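PDB 5CGZ: 4-oxalmesaconate hydratase from Pseudomonas putida, which hydrates the enol form of oxalomesaconic acid to 4-carboxy-4-hydroxy-2-oxoadipic acid, the third step of gallate degradation, and binds one zinc ion per subunit. Local coordinates for residues L115-N120 with E163-R168; R201-R206 with I222-G227. All coordinates share one frame; numbering follows the deposited sequence.

Contact 1: L115-N120 with E163-R168; sequences LKDPYN and EQCEWR
C165 O takes a hydrogen bond of 2.8 Å from a water molecule that also receives a weak one from K116 N, so the two loops are joined through solvent where K116 and C165 pass one another. Next to this bridge, C165 CB packs on K116 O at 3.3 Å. C165 SG lies beside its own backbone N (chi1 -64°), which brings it over the start of the Asx turn, 3.8 Å from D117 CA and 3.9 Å from D117 CG. Toward solvent, the extended K116 chain slants across E166, and K116 NZ reaches E166 OE1 at 3.3 Å on its syn side, well out of the carboxylate plane: a long salt bridge. At the other end P118 CG rests on the carbonyl oxygen of Q164, and the edge of the Y119 ring meets Q164 CB, 3.7 Å from Y119 CE2; Y119 OH itself bonds N213 of the second subunit. The D117 carboxylate is held from both oxygens, OD1 by Y119 N at 2.9 Å and OD2 by ND1 of the zinc ligand H123. D117, backed by the C165 sulfur, thus stands in the second shell of the zinc site, consistent with a part in orienting the H123 imidazole.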
loop_
_atom_site.group_PDB
_atom_site.type_symbol
_atom_site.label_atom_id
_atom_site.label_comp_id
_atom_site.label_asym_id
_atom_site.label_seq_id
_atom_site.Cartn_x
_atom_site.Cartn_y
_atom_site.Cartn_z
ATOM N N LEU A 115 3.992 -14.409 -1.446
ATOM C CA LEU A 115 2.860 -14.603 -0.534
ATOM C C LEU A 115 1.517 -14.271 -1.182
ATOM O O LEU A 115 0.471 -14.564 -0.623
ATOM C CB LEU A 115 3.046 -13.770 0.742
ATOM C CG LEU A 115 3.759 -14.559 1.856
ATOM C CD1 LEU A 115 3.784 -13.814 3.168
ATOM C CD2 LEU A 115 3.090 -15.927 2.043
ATOM N N LYS A 116 1.549 -13.657 -2.359
ATOM C CA LYS A 116 0.338 -13.491 -3.151
ATOM C C LYS A 116 0.573 -14.083 -4.529
ATOM O O LYS A 116 1.681 -14.007 -5.066
ATOM C CB LYS A 116 -0.065 -12.018 -3.265
ATOM C CG LYS A 116 -0.409 -11.377 -1.930
ATOM C CD LYS A 116 -1.001 -9.984 -2.124
ATOM C CE LYS A 116 -1.430 -9.354 -0.798
ATOM N NZ LYS A 116 -2.218 -8.096 -1.004
ATOM N N ASP A 117 -0.474 -14.675 -5.094
ATOM C CA ASP A 117 -0.396 -15.256 -6.426
ATOM C C ASP A 117 -1.804 -15.542 -6.919
ATOM O O ASP A 117 -2.376 -16.590 -6.607
ATOM C CB ASP A 117 0.440 -16.533 -6.411
ATOM C CG ASP A 117 0.776 -17.033 -7.809
ATOM O OD1 ASP A 117 0.041 -16.716 -8.776
ATOM O OD2 ASP A 117 1.792 -17.747 -7.934
ATOM N N PRO A 118 -2.372 -14.600 -7.679
ATOM C CA PRO A 118 -3.739 -14.768 -8.189
ATOM C C PRO A 118 -3.842 -15.861 -9.259
ATOM O O PRO A 118 -4.945 -16.166 -9.708
ATOM C CB PRO A 118 -4.082 -13.383 -8.765
ATOM C CG PRO A 118 -2.777 -12.666 -8.931
ATOM C CD PRO A 118 -1.820 -13.255 -7.935
ATOM N N TYR A 119 -2.720 -16.457 -9.650
ATOM C CA TYR A 119 -2.760 -17.519 -10.654
ATOM C C TYR A 119 -2.597 -18.917 -10.056
ATOM O O TYR A 119 -2.833 -19.914 -10.737
ATOM C CB TYR A 119 -1.698 -17.263 -11.728
ATOM C CG TYR A 119 -1.964 -15.947 -12.405
ATOM C CD1 TYR A 119 -2.853 -15.864 -13.475
ATOM C CD2 TYR A 119 -1.381 -14.769 -11.932
ATOM C CE1 TYR A 119 -3.133 -14.633 -14.088
ATOM C CE2 TYR A 119 -1.655 -13.540 -12.528
ATOM C CZ TYR A 119 -2.531 -13.476 -13.605
ATOM O OH TYR A 119 -2.796 -12.254 -14.196
ATOM N N ASN A 120 -2.238 -18.993 -8.778
ATOM C CA ASN A 120 -1.926 -20.286 -8.177
ATOM C C ASN A 120 -1.973 -20.257 -6.656
ATOM O O ASN A 120 -1.028 -19.791 -6.012
ATOM C CB ASN A 120 -0.545 -20.741 -8.634
ATOM C CG ASN A 120 -0.361 -22.233 -8.523
ATOM O OD1 ASN A 120 -0.659 -22.840 -7.488
ATOM N ND2 ASN A 120 0.118 -22.843 -9.599
ATOM N N GLU A 163 4.376 -8.511 -11.122
ATOM C CA GLU A 163 3.572 -7.351 -10.728
ATOM C C GLU A 163 2.168 -7.752 -10.272
ATOM O O GLU A 163 1.649 -7.166 -9.332
ATOM C CB GLU A 163 3.461 -6.331 -11.861
ATOM C CG GLU A 163 4.778 -5.710 -12.288
ATOM C CD GLU A 163 5.440 -6.444 -13.444
ATOM O OE1 GLU A 163 5.003 -7.564 -13.804
ATOM O OE2 GLU A 163 6.409 -5.895 -13.999
ATOM N N GLN A 164 1.555 -8.746 -10.925
ATOM C CA GLN A 164 0.220 -9.183 -10.516
ATOM C C GLN A 164 0.289 -9.788 -9.114
ATOM O O GLN A 164 -0.692 -9.783 -8.384
ATOM C CB GLN A 164 -0.381 -10.207 -11.496
ATOM C CG GLN A 164 -0.356 -9.787 -12.980
ATOM C CD GLN A 164 -0.944 -8.418 -13.220
ATOM O OE1 GLN A 164 -1.815 -7.960 -12.472
ATOM N NE2 GLN A 164 -0.470 -7.745 -14.273
ATOM N N CYS A 165 1.459 -10.307 -8.746
ATOM C CA CYS A 165 1.657 -10.886 -7.417
ATOM C C CYS A 165 2.098 -9.855 -6.383
ATOM O O CYS A 165 2.342 -10.206 -5.231
ATOM C CB CYS A 165 2.686 -12.017 -7.475
ATOM S SG CYS A 165 2.156 -13.415 -8.483
ATOM N N GLU A 166 2.216 -8.595 -6.796
ATOM C CA GLU A 166 2.713 -7.529 -5.919
ATOM C C GLU A 166 4.086 -7.875 -5.333
ATOM O O GLU A 166 4.391 -7.607 -4.172
ATOM C CB GLU A 166 1.699 -7.241 -4.812
ATOM C CG GLU A 166 0.374 -6.701 -5.367
ATOM C CD GLU A 166 -0.759 -6.720 -4.350
ATOM O OE1 GLU A 166 -0.527 -6.347 -3.183
ATOM O OE2 GLU A 166 -1.884 -7.120 -4.721
ATOM N N TRP A 167 4.922 -8.458 -6.176
ATOM C CA TRP A 167 6.247 -8.899 -5.786
ATOM C C TRP A 167 7.270 -7.923 -6.357
ATOM O O TRP A 167 7.163 -7.501 -7.510
ATOM C CB TRP A 167 6.467 -10.325 -6.299
ATOM C CG TRP A 167 7.827 -10.940 -6.100
ATOM C CD1 TRP A 167 8.215 -11.759 -5.067
ATOM C CD2 TRP A 167 8.955 -10.851 -6.985
ATOM N NE1 TRP A 167 9.514 -12.172 -5.257
ATOM C CE2 TRP A 167 9.991 -11.631 -6.418
ATOM C CE3 TRP A 167 9.187 -10.194 -8.195
ATOM C CZ2 TRP A 167 11.241 -11.763 -7.027
ATOM C CZ3 TRP A 167 10.433 -10.331 -8.798
ATOM C CH2 TRP A 167 11.443 -11.107 -8.213
ATOM N N ARG A 168 8.242 -7.541 -5.542
ATOM C CA ARG A 168 9.308 -6.656 -5.984
ATOM C C ARG A 168 10.651 -7.254 -5.582
ATOM O O ARG A 168 10.849 -7.582 -4.422
ATOM C CB ARG A 168 9.157 -5.250 -5.370
ATOM C CG ARG A 168 10.337 -4.318 -5.711
ATOM C CD ARG A 168 10.240 -2.946 -5.033
ATOM N NE ARG A 168 10.601 -2.982 -3.613
ATOM C CZ ARG A 168 11.841 -2.849 -3.123
ATOM N NH1 ARG A 168 12.026 -2.887 -1.806
ATOM N NH2 ARG A 168 12.898 -2.680 -3.927
HETATM O O HOH W 1 3.712 -11.248 -3.025
#

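Contact 2: R201-R206 with I222-G227; sequences RVALQR and IVYAEG
A203 and A225 pack backbone to backbone at the tight centre of this contact, where helix 201-206 crosses strand 225-227 almost at right angles (89°) with axes 6.6 Å apart. A225 N donates to A203 O at 3.2 Å, approaching somewhat tilted from the carbonyl plane, and the same oxygen receives a CA-H...O contact from Y224 CA. In return A203 CA points its hydrogen at A225 O, 3.5 Å away, and R206 CB closes on that oxygen at 3.4 Å. The R206 chain, bent at chi2 (-50°), then leads away, and its NH2 forms salt bridges with E158 and with E163 of the second subunit. The partly exposed side is looser. There a water donates to L204 O at 2.9 Å and to V223 O at 2.6 Å, linking helix and loop, and L204 CD2 only brushes V223 CG1. The Y224 ring borders both regions: its edge meets A203 CB, 3.8 Å from Y224 CD1, while L204 runs alongside and sets CD2 3.5 Å from Y224 CE1; W179 stacks on the ring. Replacing Y224 by an alanine removes the ring, which would probably open a gap beside A203 CB and L204 CD2 and leave W179 without its stacking partner. The small side chains of A203 and A225 are consistent with the direct main-chain bond between helix and strand, whereas the margin relies on water and apolar contacts.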
loop_
_atom_site.group_PDB
_atom_site.type_symbol
_atom_site.label_atom_id
_atom_site.label_comp_id
_atom_site.label_asym_id
_atom_site.label_seq_id
_atom_site.Cartn_x
_atom_site.Cartn_y
_atom_site.Cartn_z
ATOM N N ARG A 201 14.594 -15.541 -20.740
ATOM C CA ARG A 201 14.375 -14.106 -20.881
ATOM C C ARG A 201 14.309 -13.433 -19.506
ATOM O O ARG A 201 14.845 -12.337 -19.335
ATOM C CB ARG A 201 13.114 -13.823 -21.709
ATOM C CG ARG A 201 13.320 -14.126 -23.210
ATOM C CD ARG A 201 12.179 -13.638 -24.079
ATOM N NE ARG A 201 10.898 -14.193 -23.658
ATOM C CZ ARG A 201 10.287 -15.220 -24.240
ATOM N NH1 ARG A 201 10.831 -15.826 -25.293
ATOM N NH2 ARG A 201 9.119 -15.635 -23.768
ATOM N N VAL A 202 13.682 -14.092 -18.526
ATOM C CA VAL A 202 13.624 -13.545 -17.162
ATOM C C VAL A 202 15.030 -13.287 -16.624
ATOM O O VAL A 202 15.319 -12.200 -16.129
ATOM C CB VAL A 202 12.889 -14.481 -16.171
ATOM C CG1 VAL A 202 13.055 -13.970 -14.726
ATOM C CG2 VAL A 202 11.404 -14.586 -16.525
ATOM N N ALA A 203 15.908 -14.283 -16.739
ATOM C CA ALA A 203 17.274 -14.153 -16.222
ATOM C C ALA A 203 18.037 -13.038 -16.939
ATOM O O ALA A 203 18.816 -12.303 -16.322
ATOM C CB ALA A 203 18.029 -15.485 -16.346
ATOM N N LEU A 204 17.817 -12.909 -18.243
ATOM C CA LEU A 204 18.482 -11.862 -19.003
ATOM C C LEU A 204 17.956 -10.487 -18.600
ATOM O O LEU A 204 18.735 -9.540 -18.460
ATOM C CB LEU A 204 18.304 -12.089 -20.510
ATOM C CG LEU A 204 19.093 -13.247 -21.133
ATOM C CD1 LEU A 204 18.561 -13.576 -22.532
ATOM C CD2 LEU A 204 20.595 -12.939 -21.187
ATOM N N GLN A 205 16.641 -10.373 -18.403
ATOM C CA GLN A 205 16.056 -9.098 -17.987
ATOM C C GLN A 205 16.559 -8.696 -16.600
ATOM O O GLN A 205 16.973 -7.561 -16.377
ATOM C CB GLN A 205 14.519 -9.174 -17.993
ATOM C CG GLN A 205 13.899 -9.286 -19.396
ATOM C CD GLN A 205 14.299 -8.135 -20.302
ATOM O OE1 GLN A 205 15.358 -8.168 -20.933
ATOM N NE2 GLN A 205 13.457 -7.107 -20.366
ATOM N N ARG A 206 16.523 -9.636 -15.664
ATOM C CA ARG A 206 16.993 -9.344 -14.313
ATOM C C ARG A 206 18.488 -9.060 -14.341
ATOM O O ARG A 206 18.984 -8.260 -13.552
ATOM C CB ARG A 206 16.677 -10.499 -13.355
ATOM C CG ARG A 206 15.175 -10.787 -13.214
ATOM C CD ARG A 206 14.372 -9.524 -12.920
ATOM N NE ARG A 206 12.963 -9.844 -12.675
ATOM C CZ ARG A 206 12.009 -8.947 -12.446
ATOM N NH1 ARG A 206 12.298 -7.648 -12.419
ATOM N NH2 ARG A 206 10.762 -9.350 -12.237
ATOM N N ILE A 222 27.535 -8.760 -15.459
ATOM C CA ILE A 222 26.319 -9.353 -14.911
ATOM C C ILE A 222 25.331 -9.600 -16.041
ATOM O O ILE A 222 24.718 -8.663 -16.557
ATOM C CB ILE A 222 25.698 -8.459 -13.824
ATOM C CG1 ILE A 222 26.745 -8.151 -12.744
ATOM C CG2 ILE A 222 24.488 -9.145 -13.217
ATOM C CD1 ILE A 222 26.286 -7.146 -11.682
ATOM N N VAL A 223 25.201 -10.861 -16.436
ATOM C CA VAL A 223 24.428 -11.219 -17.620
ATOM C C VAL A 223 23.126 -11.923 -17.250
ATOM O O VAL A 223 22.092 -11.687 -17.866
ATOM C CB VAL A 223 25.234 -12.133 -18.555
ATOM C CG1 VAL A 223 24.413 -12.475 -19.811
ATOM C CG2 VAL A 223 26.559 -11.464 -18.934
ATOM N N TYR A 224 23.199 -12.789 -16.243
ATOM C CA TYR A 224 22.047 -13.543 -15.761
ATOM C C TYR A 224 21.864 -13.296 -14.270
ATOM O O TYR A 224 22.835 -13.376 -13.509
ATOM C CB TYR A 224 22.230 -15.049 -16.017
ATOM C CG TYR A 224 22.418 -15.426 -17.474
ATOM C CD1 TYR A 224 21.320 -15.654 -18.299
ATOM C CD2 TYR A 224 23.687 -15.561 -18.017
ATOM C CE1 TYR A 224 21.479 -16.003 -19.628
ATOM C CE2 TYR A 224 23.865 -15.911 -19.353
ATOM C CZ TYR A 224 22.758 -16.129 -20.149
ATOM O OH TYR A 224 22.926 -16.478 -21.466
ATOM N N ALA A 225 20.637 -13.006 -13.841
ATOM C CA ALA A 225 20.383 -12.794 -12.413
ATOM C C ALA A 225 19.041 -13.383 -12.001
ATOM O O ALA A 225 18.156 -13.559 -12.838
ATOM C CB ALA A 225 20.441 -11.294 -12.070
ATOM N N GLU A 226 18.905 -13.709 -10.717
ATOM C CA GLU A 226 17.609 -14.052 -10.139
ATOM C C GLU A 226 17.200 -12.953 -9.153
ATOM O O GLU A 226 18.031 -12.455 -8.383
ATOM C CB GLU A 226 17.657 -15.424 -9.448
ATOM C CG GLU A 226 17.665 -16.581 -10.445
ATOM C CD GLU A 226 17.867 -17.963 -9.808
ATOM O OE1 GLU A 226 18.138 -18.057 -8.587
ATOM O OE2 GLU A 226 17.761 -18.962 -10.554
ATOM N N GLY A 227 15.938 -12.546 -9.211
ATOM C CA GLY A 227 15.418 -11.540 -8.296
ATOM C C GLY A 227 14.749 -12.210 -7.109
ATOM O O GLY A 227 14.067 -13.231 -7.267
HETATM O O HOH W 2 21.439 -9.679 -19.458
#

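Overall arrangement
The two contacts lie in series along the chain, their centres 19 Å apart, and W167 joins them: W167 CZ2 packs 3.2 Å from G227 O and W167 CZ3 lies 3.6 Å from R206 NH2. Strand 225-230 of contact 2 runs antiparallel to both 154-157 and 171-174, the strands that flank the 163-168 loop. Contact 1 borders the metal site, with the D117 side chain about 7 Å from the zinc ion at nearest atoms, while contact 2 is remote from it. Both reach the second subunit, and reciprocal salt bridges pair them across that interface: E163 with R206 of the second subunit, and R206 with E163 of the second subunit.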